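PDB 3GCF: terminal oxygenase component of carbazole 1,9a-dioxygenase from Nocardioides aromaticivorans, which probably dioxygenates carbazole at a non-haem iron(II) site, using electrons passed through its Rieske [2Fe-2S] cluster. Local coordinates for residues 172-177 with 295-300; 165-170 with 315-320; 212-217 with 234-239. All blocks are in the same frame, centred on the assembly; numbering follows the deposited sequence.

Contact 1 of 3, residues 172-177 with 295-300; sequences TVQSNW and ETQHEY
Val-173 and His-298 form an antiparallel hydrogen-bonded pair between an outermost strand, within this chain, of the seven-stranded sheet and its neighbour, in the ring-hydroxylase catalytic domain. Val-173 N gives to His-298 O at 2.8 Å, and His-298 N gives back to Val-173 O. The CB of Val-173 lies over the imidazole face, 3.8 Å from the centroid of the His-298 ring. His-298 ND1 gives a nearly straight bond to Ser-175 O at 2.9 Å; the acceptor lies in the ring plane, while the donor stands above the carbonyl plane. CG of His-298 sits between its backbone N and carbonyl carbon (chi1 69°), which swings ND1 toward the chain leaving the strand. With an alanine in place of His-298, Ser-175 O would probably lose its ring donor and a gap would open against Val-173. Beyond the strand, Gln-174 centres an inverse gamma turn. Its OE1 takes a bond from Gln-297 NE2 at 2.7 Å on a lone pair in the carbonyl plane. On the face of Thr-172 and Glu-299, Thr-172 OG1 donates to the syn lone pair of Glu-299 OE1. Arg-341, on helix 335-350, reaches the Tyr-300 ring by cation-pi and His-298 NE2 by a weak hydrogen bond. Asn-176 N-caps the next helix, and its side chain also bonds Arg-178 and Thr-28; Asn-176 ND2 reaches Glu-295 O at 2.9 Å.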
ATOM      1  N   THR A 172       5.176  -9.440  16.228  1.00 10.72           N
ATOM      2  CA  THR A 172       5.033  -8.084  15.716  1.00  9.19           C
ATOM      3  C   THR A 172       3.588  -7.623  15.880  1.00  9.73           C
ATOM      4  O   THR A 172       2.668  -8.397  15.650  1.00  9.47           O
ATOM      5  CB  THR A 172       5.411  -8.046  14.219  1.00 10.93           C
ATOM      6  OG1 THR A 172       6.779  -8.451  14.068  1.00 11.16           O
ATOM      7  CG2 THR A 172       5.224  -6.644  13.640  1.00 12.10           C
ATOM      8  N   VAL A 173       3.398  -6.367  16.287  1.00 10.09           N
ATOM      9  CA  VAL A 173       2.067  -5.785  16.466  1.00  8.85           C
ATOM     10  C   VAL A 173       2.008  -4.506  15.634  1.00  9.96           C
ATOM     11  O   VAL A 173       2.949  -3.710  15.641  1.00  8.15           O
ATOM     12  CB  VAL A 173       1.785  -5.430  17.947  1.00 10.89           C
ATOM     13  CG1 VAL A 173       0.404  -4.786  18.080  1.00  4.86           C
ATOM     14  CG2 VAL A 173       1.857  -6.687  18.806  1.00  7.59           C
ATOM     15  N   GLN A 174       0.907  -4.312  14.912  1.00 10.24           N
ATOM     16  CA  GLN A 174       0.771  -3.145  14.053  1.00 10.05           C
ATOM     17  C   GLN A 174       0.228  -1.895  14.747  1.00 11.56           C
ATOM     18  O   GLN A 174      -0.859  -1.422  14.426  1.00 12.56           O
ATOM     19  CB  GLN A 174      -0.116  -3.477  12.847  1.00 12.06           C
ATOM     20  CG  GLN A 174       0.292  -4.725  12.053  1.00 13.18           C
ATOM     21  CD  GLN A 174       1.695  -4.632  11.456  1.00 15.56           C
ATOM     22  OE1 GLN A 174       2.061  -3.623  10.860  1.00 15.61           O
ATOM     23  NE2 GLN A 174       2.477  -5.698  11.603  1.00 12.92           N
ATOM     24  N   SER A 175       0.980  -1.363  15.703  1.00  9.85           N
ATOM     25  CA  SER A 175       0.584  -0.141  16.389  1.00  9.99           C
ATOM     26  C   SER A 175       1.842   0.468  16.958  1.00 10.11           C
ATOM     27  O   SER A 175       2.854  -0.219  17.123  1.00  7.98           O
ATOM     28  CB  SER A 175      -0.404  -0.422  17.538  1.00 11.73           C
ATOM     29  OG  SER A 175       0.259  -0.581  18.790  1.00  9.43           O
ATOM     30  N   ASN A 176       1.783   1.761  17.251  1.00 10.29           N
ATOM     31  CA  ASN A 176       2.917   2.444  17.849  1.00 10.52           C
ATOM     32  C   ASN A 176       3.178   1.709  19.162  1.00 11.44           C
ATOM     33  O   ASN A 176       2.248   1.162  19.759  1.00 11.12           O
ATOM     34  CB  ASN A 176       2.562   3.902  18.132  1.00 11.20           C
ATOM     35  CG  ASN A 176       3.707   4.664  18.756  1.00 12.97           C
ATOM     36  OD1 ASN A 176       3.690   4.955  19.953  1.00 15.78           O
ATOM     37  ND2 ASN A 176       4.704   5.005  17.946  1.00  8.57           N
ATOM     38  N   TRP A 177       4.428   1.703  19.612  1.00 11.26           N
ATOM     39  CA  TRP A 177       4.799   1.014  20.841  1.00 11.37           C
ATOM     40  C   TRP A 177       4.105   1.556  22.086  1.00 12.95           C
ATOM     41  O   TRP A 177       3.804   0.800  23.010  1.00 12.76           O
ATOM     42  CB  TRP A 177       6.315   1.078  21.055  1.00  9.98           C
ATOM     43  CG  TRP A 177       6.819   2.456  21.376  1.00 10.79           C
ATOM     44  CD1 TRP A 177       7.005   3.486  20.504  1.00 10.95           C
ATOM     45  CD2 TRP A 177       7.180   2.957  22.672  1.00 11.14           C
ATOM     46  NE1 TRP A 177       7.461   4.597  21.170  1.00 11.28           N
ATOM     47  CE2 TRP A 177       7.576   4.302  22.504  1.00 12.49           C
ATOM     48  CE3 TRP A 177       7.207   2.400  23.958  1.00 11.77           C
ATOM     49  CZ2 TRP A 177       7.994   5.103  23.577  1.00 11.55           C
ATOM     50  CZ3 TRP A 177       7.624   3.196  25.027  1.00 11.02           C
ATOM     51  CH2 TRP A 177       8.011   4.532  24.827  1.00 12.22           C
ATOM     52  N   GLU A 295       7.519   3.668  13.333  1.00 16.80           N
ATOM     53  CA  GLU A 295       6.642   4.624  13.988  1.00 17.41           C
ATOM     54  C   GLU A 295       5.251   4.039  14.224  1.00 15.90           C
ATOM     55  O   GLU A 295       4.507   4.519  15.081  1.00 16.74           O
ATOM     56  CB  GLU A 295       6.530   5.905  13.145  1.00 19.86           C
ATOM     57  CG  GLU A 295       7.790   6.777  13.124  1.00 22.93           C
ATOM     58  CD  GLU A 295       8.851   6.316  12.116  1.00 27.37           C
ATOM     59  OE1 GLU A 295       8.709   5.224  11.509  1.00 26.61           O
ATOM     60  OE2 GLU A 295       9.841   7.064  11.934  1.00 28.98           O
ATOM     61  N   THR A 296       4.906   2.993  13.479  1.00 12.80           N
ATOM     62  CA  THR A 296       3.581   2.387  13.592  1.00 12.06           C
ATOM     63  C   THR A 296       3.580   0.907  13.966  1.00 12.10           C
ATOM     64  O   THR A 296       2.538   0.249  13.893  1.00 11.30           O
ATOM     65  CB  THR A 296       2.808   2.529  12.260  1.00 14.21           C
ATOM     66  OG1 THR A 296       3.411   1.687  11.269  1.00 14.25           O
ATOM     67  CG2 THR A 296       2.848   3.972  11.765  1.00  9.59           C
ATOM     68  N   GLN A 297       4.730   0.380  14.376  1.00 11.27           N
ATOM     69  CA  GLN A 297       4.824  -1.034  14.717  1.00 10.85           C
ATOM     70  C   GLN A 297       5.739  -1.291  15.905  1.00 10.29           C
ATOM     71  O   GLN A 297       6.640  -0.501  16.183  1.00 11.57           O
ATOM     72  CB  GLN A 297       5.349  -1.819  13.508  1.00 12.26           C
ATOM     73  CG  GLN A 297       4.573  -1.585  12.217  1.00 16.90           C
ATOM     74  CD  GLN A 297       5.303  -2.109  10.982  1.00 21.37           C
ATOM     75  OE1 GLN A 297       6.399  -1.654  10.656  1.00 23.44           O
ATOM     76  NE2 GLN A 297       4.694  -3.067  10.294  1.00 20.52           N
ATOM     77  N   HIS A 298       5.498  -2.387  16.620  1.00  7.11           N
ATOM     78  CA  HIS A 298       6.363  -2.737  17.736  1.00  8.05           C
ATOM     79  C   HIS A 298       6.451  -4.238  17.909  1.00  8.53           C
ATOM     80  O   HIS A 298       5.613  -4.984  17.398  1.00  8.42           O
ATOM     81  CB  HIS A 298       5.921  -2.070  19.056  1.00  6.12           C
ATOM     82  CG  HIS A 298       4.628  -2.578  19.614  1.00  5.82           C
ATOM     83  ND1 HIS A 298       3.401  -2.082  19.228  1.00  8.70           N
ATOM     84  CD2 HIS A 298       4.374  -3.489  20.584  1.00  8.45           C
ATOM     85  CE1 HIS A 298       2.448  -2.659  19.939  1.00  9.59           C
ATOM     86  NE2 HIS A 298       3.011  -3.517  20.770  1.00 10.92           N
ATOM     87  N   GLU A 299       7.491  -4.676  18.611  1.00  7.83           N
ATOM     88  CA  GLU A 299       7.688  -6.093  18.862  1.00  8.78           C
ATOM     89  C   GLU A 299       7.238  -6.345  20.291  1.00  9.56           C
ATOM     90  O   GLU A 299       7.796  -5.790  21.244  1.00  8.64           O
ATOM     91  CB  GLU A 299       9.158  -6.478  18.701  1.00  8.60           C
ATOM     92  CG  GLU A 299       9.399  -7.983  18.750  1.00 10.44           C
ATOM     93  CD  GLU A 299       8.934  -8.704  17.488  1.00 11.10           C
ATOM     94  OE1 GLU A 299       8.374  -8.048  16.584  1.00  9.76           O
ATOM     95  OE2 GLU A 299       9.133  -9.935  17.399  1.00 12.24           O
ATOM     96  N   TYR A 300       6.218  -7.179  20.423  1.00  9.42           N
ATOM     97  CA  TYR A 300       5.634  -7.513  21.712  1.00  8.47           C
ATOM     98  C   TYR A 300       6.279  -8.773  22.286  1.00  9.35           C
ATOM     99  O   TYR A 300       6.148  -9.852  21.719  1.00  8.71           O
ATOM    100  CB  TYR A 300       4.126  -7.694  21.504  1.00  7.56           C
ATOM    101  CG  TYR A 300       3.309  -8.205  22.673  1.00  8.96           C
ATOM    102  CD1 TYR A 300       3.542  -7.767  23.979  1.00  7.97           C
ATOM    103  CD2 TYR A 300       2.245  -9.085  22.453  1.00  9.55           C
ATOM    104  CE1 TYR A 300       2.729  -8.196  25.038  1.00  8.90           C
ATOM    105  CE2 TYR A 300       1.430  -9.516  23.493  1.00  8.36           C
ATOM    106  CZ  TYR A 300       1.672  -9.071  24.781  1.00 10.75           C
ATOM    107  OH  TYR A 300       0.853  -9.509  25.798  1.00  9.82           O
TER
HETATM  108  O   HOH W   1       6.420   1.883  17.592  1.00  7.91           O

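Contact 2 of 3, residues 165-170 with 315-320; sequences HLLGIR and KTFEVE
Phe-317 meets Leu-167 through complementary first torsions. CG of Phe-317 lies opposite its own backbone N (chi1 179°), which carries the ring off the helix toward the strand. CG of Leu-167 lies opposite the carbonyl carbon instead. The two side chains then approach from opposite directions. The CD1 methyl of Leu-167 rests over one face of the phenyl ring, 3.7 Å from the centroid of Phe-317, in a CH-pi contact offset toward the rim. The same methyl lies 3.6 Å from Glu-318 CA, so it sits against both the ring and the helix backbone. The strand backbone also meets the ring: His-165 O is 3.4 Å from Phe-317 CE2.

No direct hydrogen bond joins the two segments. The polar link is a water. It lies in the plane of the His-165 ring, 2.9 Å from His-165 NE2, and donates to Glu-318 OE2 at 3.0 Å. The imidazole and carboxylate planes are steeply inclined, 77° apart. The other carboxylate oxygen, Glu-318 OE1, forms a salt bridge with Lys-315 NZ at 3.3 Å, weak as a hydrogen bond. Phe-317 also touches Arg-306 of strand 298-307.

The axes of segments 165-170 and 315-320 come within 9.4 Å and run nearly parallel, 16° apart. This is a helix packed on an antiparallel sheet, consistent with the helix-grip fold of the Bet v 1-like clan.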
ATOM      1  N   HIS A 165      13.677 -18.883  36.448  1.00 14.08           N
ATOM      2  CA  HIS A 165      13.939 -19.243  35.067  1.00 12.31           C
ATOM      3  C   HIS A 165      12.867 -18.534  34.253  1.00 12.84           C
ATOM      4  O   HIS A 165      11.731 -18.391  34.712  1.00 12.80           O
ATOM      5  CB  HIS A 165      13.838 -20.750  34.854  1.00 13.14           C
ATOM      6  CG  HIS A 165      14.433 -21.201  33.558  1.00 13.42           C
ATOM      7  ND1 HIS A 165      15.794 -21.232  33.338  1.00 13.33           N
ATOM      8  CD2 HIS A 165      13.856 -21.589  32.396  1.00 14.54           C
ATOM      9  CE1 HIS A 165      16.029 -21.620  32.097  1.00 14.59           C
ATOM     10  NE2 HIS A 165      14.870 -21.842  31.504  1.00 16.68           N
ATOM     11  N   LEU A 166      13.224 -18.080  33.057  1.00 13.02           N
ATOM     12  CA  LEU A 166      12.275 -17.367  32.215  1.00 11.72           C
ATOM     13  C   LEU A 166      12.125 -17.983  30.836  1.00 12.57           C
ATOM     14  O   LEU A 166      13.070 -18.532  30.275  1.00 11.25           O
ATOM     15  CB  LEU A 166      12.685 -15.894  32.075  1.00 10.02           C
ATOM     16  CG  LEU A 166      12.525 -15.019  33.323  1.00 11.88           C
ATOM     17  CD1 LEU A 166      13.525 -15.445  34.392  1.00  9.44           C
ATOM     18  CD2 LEU A 166      12.729 -13.554  32.956  1.00 11.91           C
ATOM     19  N   LEU A 167      10.911 -17.885  30.304  1.00 12.11           N
ATOM     20  CA  LEU A 167      10.579 -18.409  28.988  1.00 11.62           C
ATOM     21  C   LEU A 167       9.572 -17.454  28.367  1.00 10.89           C
ATOM     22  O   LEU A 167       8.670 -16.968  29.049  1.00  9.82           O
ATOM     23  CB  LEU A 167       9.963 -19.802  29.117  1.00  8.96           C
ATOM     24  CG  LEU A 167      10.890 -20.877  29.689  1.00 10.41           C
ATOM     25  CD1 LEU A 167      10.069 -22.090  30.094  1.00  9.18           C
ATOM     26  CD2 LEU A 167      11.959 -21.248  28.661  1.00  5.24           C
ATOM     27  N   GLY A 168       9.729 -17.168  27.082  1.00 10.37           N
ATOM     28  CA  GLY A 168       8.796 -16.265  26.439  1.00  9.94           C
ATOM     29  C   GLY A 168       8.735 -16.385  24.931  1.00 10.21           C
ATOM     30  O   GLY A 168       9.347 -17.267  24.334  1.00 11.00           O
ATOM     31  N   ILE A 169       7.965 -15.493  24.320  1.00 10.26           N
ATOM     32  CA  ILE A 169       7.817 -15.447  22.875  1.00  9.86           C
ATOM     33  C   ILE A 169       7.732 -13.983  22.502  1.00  8.99           C
ATOM     34  O   ILE A 169       7.578 -13.121  23.369  1.00  8.71           O
ATOM     35  CB  ILE A 169       6.526 -16.146  22.398  1.00 10.69           C
ATOM     36  CG1 ILE A 169       5.307 -15.499  23.068  1.00 11.78           C
ATOM     37  CG2 ILE A 169       6.602 -17.642  22.695  1.00  7.17           C
ATOM     38  CD1 ILE A 169       3.983 -16.014  22.575  1.00 10.31           C
ATOM     39  N   ARG A 170       7.847 -13.699  21.211  1.00 10.58           N
ATOM     40  CA  ARG A 170       7.759 -12.332  20.719  1.00  8.57           C
ATOM     41  C   ARG A 170       6.984 -12.382  19.425  1.00  9.18           C
ATOM     42  O   ARG A 170       6.945 -13.420  18.763  1.00 10.73           O
ATOM     43  CB  ARG A 170       9.154 -11.744  20.470  1.00  8.71           C
ATOM     44  CG  ARG A 170       9.984 -12.466  19.402  1.00 10.94           C
ATOM     45  CD  ARG A 170      11.422 -11.935  19.387  1.00  9.56           C
ATOM     46  NE  ARG A 170      12.275 -12.594  18.399  1.00  7.54           N
ATOM     47  CZ  ARG A 170      12.468 -12.157  17.157  1.00 11.09           C
ATOM     48  NH1 ARG A 170      11.866 -11.051  16.725  1.00  7.94           N
ATOM     49  NH2 ARG A 170      13.283 -12.817  16.345  1.00  8.45           N
ATOM     50  N   LYS A 315      13.152 -27.937  34.135  1.00 21.02           N
ATOM     51  CA  LYS A 315      12.558 -28.861  33.174  1.00 22.77           C
ATOM     52  C   LYS A 315      11.044 -28.909  33.277  1.00 20.45           C
ATOM     53  O   LYS A 315      10.351 -28.938  32.264  1.00 20.80           O
ATOM     54  CB  LYS A 315      13.135 -30.268  33.356  1.00 24.62           C
ATOM     55  CG  LYS A 315      14.258 -30.577  32.388  1.00 30.85           C
ATOM     56  CD  LYS A 315      15.281 -29.446  32.374  1.00 33.72           C
ATOM     57  CE  LYS A 315      16.076 -29.426  31.081  1.00 34.72           C
ATOM     58  NZ  LYS A 315      16.894 -28.182  30.979  1.00 36.04           N
ATOM     59  N   THR A 316      10.534 -28.916  34.501  1.00 18.66           N
ATOM     60  CA  THR A 316       9.096 -28.956  34.722  1.00 17.70           C
ATOM     61  C   THR A 316       8.457 -27.686  34.164  1.00 17.73           C
ATOM     62  O   THR A 316       7.385 -27.742  33.568  1.00 17.93           O
ATOM     63  CB  THR A 316       8.779 -29.093  36.224  1.00 19.53           C
ATOM     64  OG1 THR A 316       9.296 -30.343  36.696  1.00 21.73           O
ATOM     65  CG2 THR A 316       7.276 -29.046  36.475  1.00 17.77           C
ATOM     66  N   PHE A 317       9.121 -26.547  34.350  1.00 16.12           N
ATOM     67  CA  PHE A 317       8.613 -25.274  33.844  1.00 14.80           C
ATOM     68  C   PHE A 317       8.607 -25.285  32.314  1.00 15.15           C
ATOM     69  O   PHE A 317       7.601 -24.955  31.684  1.00 14.53           O
ATOM     70  CB  PHE A 317       9.474 -24.116  34.363  1.00 12.92           C
ATOM     71  CG  PHE A 317       9.036 -22.755  33.874  1.00 10.21           C
ATOM     72  CD1 PHE A 317       7.684 -22.449  33.719  1.00  9.06           C
ATOM     73  CD2 PHE A 317       9.981 -21.768  33.597  1.00  8.84           C
ATOM     74  CE1 PHE A 317       7.282 -21.177  33.293  1.00  8.58           C
ATOM     75  CE2 PHE A 317       9.597 -20.502  33.175  1.00  5.12           C
ATOM     76  CZ  PHE A 317       8.240 -20.202  33.022  1.00  7.68           C
ATOM     77  N   GLU A 318       9.726 -25.678  31.717  1.00 13.91           N
ATOM     78  CA  GLU A 318       9.815 -25.727  30.266  1.00 15.15           C
ATOM     79  C   GLU A 318       8.722 -26.617  29.680  1.00 14.19           C
ATOM     80  O   GLU A 318       8.148 -26.293  28.643  1.00 13.11           O
ATOM     81  CB  GLU A 318      11.194 -26.224  29.832  1.00 15.37           C
ATOM     82  CG  GLU A 318      12.328 -25.411  30.420  1.00 19.50           C
ATOM     83  CD  GLU A 318      13.696 -25.899  29.989  1.00 21.91           C
ATOM     84  OE1 GLU A 318      13.925 -27.127  30.008  1.00 21.75           O
ATOM     85  OE2 GLU A 318      14.548 -25.049  29.643  1.00 23.84           O
ATOM     86  N   VAL A 319       8.429 -27.732  30.344  1.00 15.05           N
ATOM     87  CA  VAL A 319       7.386 -28.640  29.867  1.00 14.29           C
ATOM     88  C   VAL A 319       5.993 -28.014  29.957  1.00 14.68           C
ATOM     89  O   VAL A 319       5.222 -28.088  29.001  1.00 14.35           O
ATOM     90  CB  VAL A 319       7.388 -29.978  30.650  1.00 16.04           C
ATOM     91  CG1 VAL A 319       6.153 -30.806  30.280  1.00 13.17           C
ATOM     92  CG2 VAL A 319       8.657 -30.768  30.320  1.00 15.25           C
ATOM     93  N   GLU A 320       5.654 -27.399  31.089  1.00 13.73           N
ATOM     94  CA  GLU A 320       4.332 -26.789  31.185  1.00 16.57           C
ATOM     95  C   GLU A 320       4.204 -25.549  30.303  1.00 15.55           C
ATOM     96  O   GLU A 320       3.103 -25.196  29.883  1.00 14.52           O
ATOM     97  CB  GLU A 320       3.953 -26.470  32.639  1.00 19.79           C
ATOM     98  CG  GLU A 320       5.063 -25.948  33.515  1.00 28.47           C
ATOM     99  CD  GLU A 320       4.599 -25.696  34.944  1.00 32.30           C
ATOM    100  OE1 GLU A 320       3.907 -26.574  35.515  1.00 32.12           O
ATOM    101  OE2 GLU A 320       4.932 -24.623  35.496  1.00 33.02           O
TER
HETATM  102  O   HOH W   2      15.323 -22.360  28.674  1.00 21.89           O

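Contact 3 of 3, residues 212-217 with 234-239; sequences PADRDA and SENYMP
Asn-236 and Asp-214 carry the polar side-chain part of this contact. Asn-236 ND2 gives its better bond to Asp-214 OD2 at 2.9 Å, meeting that oxygen on its syn side. A second, weak bond runs from Asn-236 ND2 to Asp-214 OD1 at 3.1 Å. The amide and carboxylate planes stand nearly perpendicular, 89° apart. CG of Asp-214 lies between its backbone N and carbonyl carbon (chi1 60°), which folds the carboxylate back over its own turn. There Asp-214 OD1 uses its anti lone pair to accept from Asp-216 N at 2.7 Å. This is an Asx turn, set within a type I beta turn from Asp-214 to Ala-217.

The backbone adds one bond across the segments, Ala-213 N to Asn-236 O at 2.9 Å. Pro-212 and Tyr-237 form an antiparallel non-hydrogen-bonded pair, where strand 209-212 runs beside strand 237-245.

The apolar contacts gather round the Tyr-237 ring. Pro-212 CA lies over one face, 3.9 Å from the centroid of the Tyr-237 ring, as a CH-pi contact. Pro-212 CG touches the rim at Tyr-237 CE2. On the same side of the ring, displaced toward CE1, Ala-217 CB comes within 3.5 Å of Tyr-237 CE1, while Ala-217 O lies at the ring edge. Met-218 and Thr-187 also pack on this tyrosine.

The carboxylate of Asp-214 thus grips its own turn and Asn-236 together. Tyr-237 and Ala-217 are buried, whereas Asp-214 and Asn-236 are partly exposed. The negative charge of Asp-214 is likely to strengthen the N-H bonds it receives.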
ATOM      1  N   PRO A 212      -8.972   2.572  41.334  1.00 11.69           N
ATOM      2  CA  PRO A 212      -8.197   3.117  42.456  1.00 11.32           C
ATOM      3  C   PRO A 212      -9.143   3.425  43.615  1.00 12.71           C
ATOM      4  O   PRO A 212     -10.135   4.129  43.430  1.00 10.91           O
ATOM      5  CB  PRO A 212      -7.580   4.384  41.867  1.00 11.33           C
ATOM      6  CG  PRO A 212      -7.418   4.034  40.409  1.00 12.47           C
ATOM      7  CD  PRO A 212      -8.710   3.332  40.093  1.00 11.60           C
ATOM      8  N   ALA A 213      -8.833   2.901  44.799  1.00 11.56           N
ATOM      9  CA  ALA A 213      -9.678   3.101  45.974  1.00 14.72           C
ATOM     10  C   ALA A 213      -9.188   4.201  46.912  1.00 16.15           C
ATOM     11  O   ALA A 213      -9.944   4.686  47.756  1.00 17.38           O
ATOM     12  CB  ALA A 213      -9.811   1.784  46.745  1.00 10.88           C
ATOM     13  N   ASP A 214      -7.926   4.586  46.772  1.00 18.12           N
ATOM     14  CA  ASP A 214      -7.350   5.621  47.619  1.00 19.99           C
ATOM     15  C   ASP A 214      -6.152   6.286  46.948  1.00 22.33           C
ATOM     16  O   ASP A 214      -5.761   5.919  45.840  1.00 21.05           O
ATOM     17  CB  ASP A 214      -6.931   5.028  48.971  1.00 18.14           C
ATOM     18  CG  ASP A 214      -5.894   3.933  48.828  1.00 17.79           C
ATOM     19  OD1 ASP A 214      -4.787   4.227  48.337  1.00 20.27           O
ATOM     20  OD2 ASP A 214      -6.182   2.778  49.202  1.00 17.43           O
ATOM     21  N   ARG A 215      -5.567   7.250  47.651  1.00 24.72           N
ATOM     22  CA  ARG A 215      -4.433   8.024  47.160  1.00 26.79           C
ATOM     23  C   ARG A 215      -3.108   7.261  47.037  1.00 24.44           C
ATOM     24  O   ARG A 215      -2.192   7.730  46.370  1.00 24.06           O
ATOM     25  CB  ARG A 215      -4.240   9.244  48.068  1.00 31.77           C
ATOM     26  CG  ARG A 215      -3.494  10.403  47.437  1.00 39.70           C
ATOM     27  CD  ARG A 215      -3.410  11.583  48.406  1.00 45.92           C
ATOM     28  NE  ARG A 215      -4.727  12.012  48.880  1.00 50.88           N
ATOM     29  CZ  ARG A 215      -5.680  12.523  48.104  1.00 52.99           C
ATOM     30  NH1 ARG A 215      -5.473  12.680  46.801  1.00 53.07           N
ATOM     31  NH2 ARG A 215      -6.846  12.879  48.632  1.00 53.50           N
ATOM     32  N   ASP A 216      -2.996   6.103  47.680  1.00 22.19           N
ATOM     33  CA  ASP A 216      -1.764   5.317  47.605  1.00 20.10           C
ATOM     34  C   ASP A 216      -1.880   4.171  46.604  1.00 19.38           C
ATOM     35  O   ASP A 216      -1.053   3.253  46.595  1.00 17.74           O
ATOM     36  CB  ASP A 216      -1.407   4.729  48.974  1.00 23.12           C
ATOM     37  CG  ASP A 216      -1.123   5.792  50.008  1.00 26.18           C
ATOM     38  OD1 ASP A 216      -0.414   6.765  49.683  1.00 29.68           O
ATOM     39  OD2 ASP A 216      -1.601   5.646  51.151  1.00 30.12           O
ATOM     40  N   ALA A 217      -2.913   4.220  45.771  1.00 15.85           N
ATOM     41  CA  ALA A 217      -3.131   3.178  44.781  1.00 16.53           C
ATOM     42  C   ALA A 217      -1.943   3.070  43.825  1.00 16.65           C
ATOM     43  O   ALA A 217      -1.557   1.968  43.431  1.00 17.47           O
ATOM     44  CB  ALA A 217      -4.422   3.460  43.996  1.00 12.52           C
ATOM     45  N   SER A 234      -4.070  -5.297  44.692  1.00 14.18           N
ATOM     46  CA  SER A 234      -4.623  -6.092  45.786  1.00 17.78           C
ATOM     47  C   SER A 234      -4.823  -5.357  47.104  1.00 19.10           C
ATOM     48  O   SER A 234      -5.527  -5.853  47.986  1.00 21.42           O
ATOM     49  CB  SER A 234      -3.738  -7.306  46.050  1.00 16.91           C
ATOM     50  OG  SER A 234      -2.453  -6.886  46.474  1.00 21.55           O
ATOM     51  N   GLU A 235      -4.214  -4.192  47.257  1.00 17.99           N
ATOM     52  CA  GLU A 235      -4.358  -3.473  48.512  1.00 19.61           C
ATOM     53  C   GLU A 235      -5.022  -2.112  48.400  1.00 18.76           C
ATOM     54  O   GLU A 235      -5.703  -1.684  49.325  1.00 19.14           O
ATOM     55  CB  GLU A 235      -2.993  -3.285  49.169  1.00 22.49           C
ATOM     56  CG  GLU A 235      -2.265  -4.566  49.481  1.00 27.97           C
ATOM     57  CD  GLU A 235      -0.871  -4.305  49.997  1.00 33.70           C
ATOM     58  OE1 GLU A 235      -0.076  -3.669  49.264  1.00 35.88           O
ATOM     59  OE2 GLU A 235      -0.572  -4.731  51.134  1.00 37.09           O
ATOM     60  N   ASN A 236      -4.834  -1.428  47.278  1.00 15.03           N
ATOM     61  CA  ASN A 236      -5.402  -0.101  47.161  1.00 14.13           C
ATOM     62  C   ASN A 236      -6.356   0.134  46.010  1.00 13.77           C
ATOM     63  O   ASN A 236      -6.569   1.272  45.601  1.00 14.34           O
ATOM     64  CB  ASN A 236      -4.268   0.921  47.142  1.00 14.57           C
ATOM     65  CG  ASN A 236      -3.339   0.765  48.341  1.00 17.32           C
ATOM     66  OD1 ASN A 236      -2.422  -0.059  48.332  1.00 18.40           O
ATOM     67  ND2 ASN A 236      -3.597   1.534  49.390  1.00 16.46           N
ATOM     68  N   TYR A 237      -6.936  -0.945  45.499  1.00 12.88           N
ATOM     69  CA  TYR A 237      -7.895  -0.858  44.409  1.00 14.20           C
ATOM     70  C   TYR A 237      -9.158  -1.631  44.754  1.00 14.53           C
ATOM     71  O   TYR A 237      -9.169  -2.484  45.641  1.00 12.44           O
ATOM     72  CB  TYR A 237      -7.329  -1.450  43.110  1.00 12.70           C
ATOM     73  CG  TYR A 237      -6.471  -0.524  42.281  1.00 13.32           C
ATOM     74  CD1 TYR A 237      -5.183  -0.175  42.686  1.00 13.08           C
ATOM     75  CD2 TYR A 237      -6.930  -0.040  41.055  1.00 13.24           C
ATOM     76  CE1 TYR A 237      -4.368   0.628  41.877  1.00 13.82           C
ATOM     77  CE2 TYR A 237      -6.128   0.758  40.244  1.00 12.97           C
ATOM     78  CZ  TYR A 237      -4.847   1.086  40.655  1.00 13.82           C
ATOM     79  OH  TYR A 237      -4.039   1.838  39.829  1.00 14.40           O
ATOM     80  N   MET A 238     -10.222  -1.324  44.032  1.00 16.65           N
ATOM     81  CA  MET A 238     -11.482  -2.013  44.210  1.00 16.82           C
ATOM     82  C   MET A 238     -11.708  -2.796  42.927  1.00 16.09           C
ATOM     83  O   MET A 238     -11.770  -2.215  41.844  1.00 14.92           O
ATOM     84  CB  MET A 238     -12.617  -1.014  44.392  1.00 21.36           C
ATOM     85  CG  MET A 238     -13.995  -1.650  44.373  1.00 29.25           C
ATOM     86  SD  MET A 238     -14.271  -2.741  45.792  1.00 37.25           S
ATOM     87  CE  MET A 238     -14.519  -1.510  47.062  1.00 35.35           C
ATOM     88  N   PRO A 239     -11.799  -4.129  43.023  1.00 15.80           N
ATOM     89  CA  PRO A 239     -12.026  -4.904  41.800  1.00 13.68           C
ATOM     90  C   PRO A 239     -13.526  -4.902  41.491  1.00 13.99           C
ATOM     91  O   PRO A 239     -14.346  -4.894  42.401  1.00 14.10           O
ATOM     92  CB  PRO A 239     -11.506  -6.289  42.174  1.00 13.78           C
ATOM     93  CG  PRO A 239     -11.881  -6.395  43.627  1.00 13.10           C
ATOM     94  CD  PRO A 239     -11.551  -5.009  44.181  1.00 12.96           C
TER

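All three contacts lie in the ring-hydroxylase domain. Contacts 1 and 2 share strand 164-173 and are joined directly: Glu-299 of contact 1 makes a salt bridge to Arg-170 of contact 2. Contact 1 is the most central, its centre about 10 Å from the chain centre. The side chain of Tyr-300 is about 6 Å from the bound Fe(II) ion. Contact 1 mixes sheet pairing with polar bonds, some buried and some at the surface. Contact 2, where the sheet meets helix 311-331, is apolar, with a water bridge beside it. Contact 3 stands apart. It packs the turn between strands 209-212 and 218-221, of the three- and seven-stranded sheets, against residues 234-239, through a carboxylate-amide pair and one buried tyrosine.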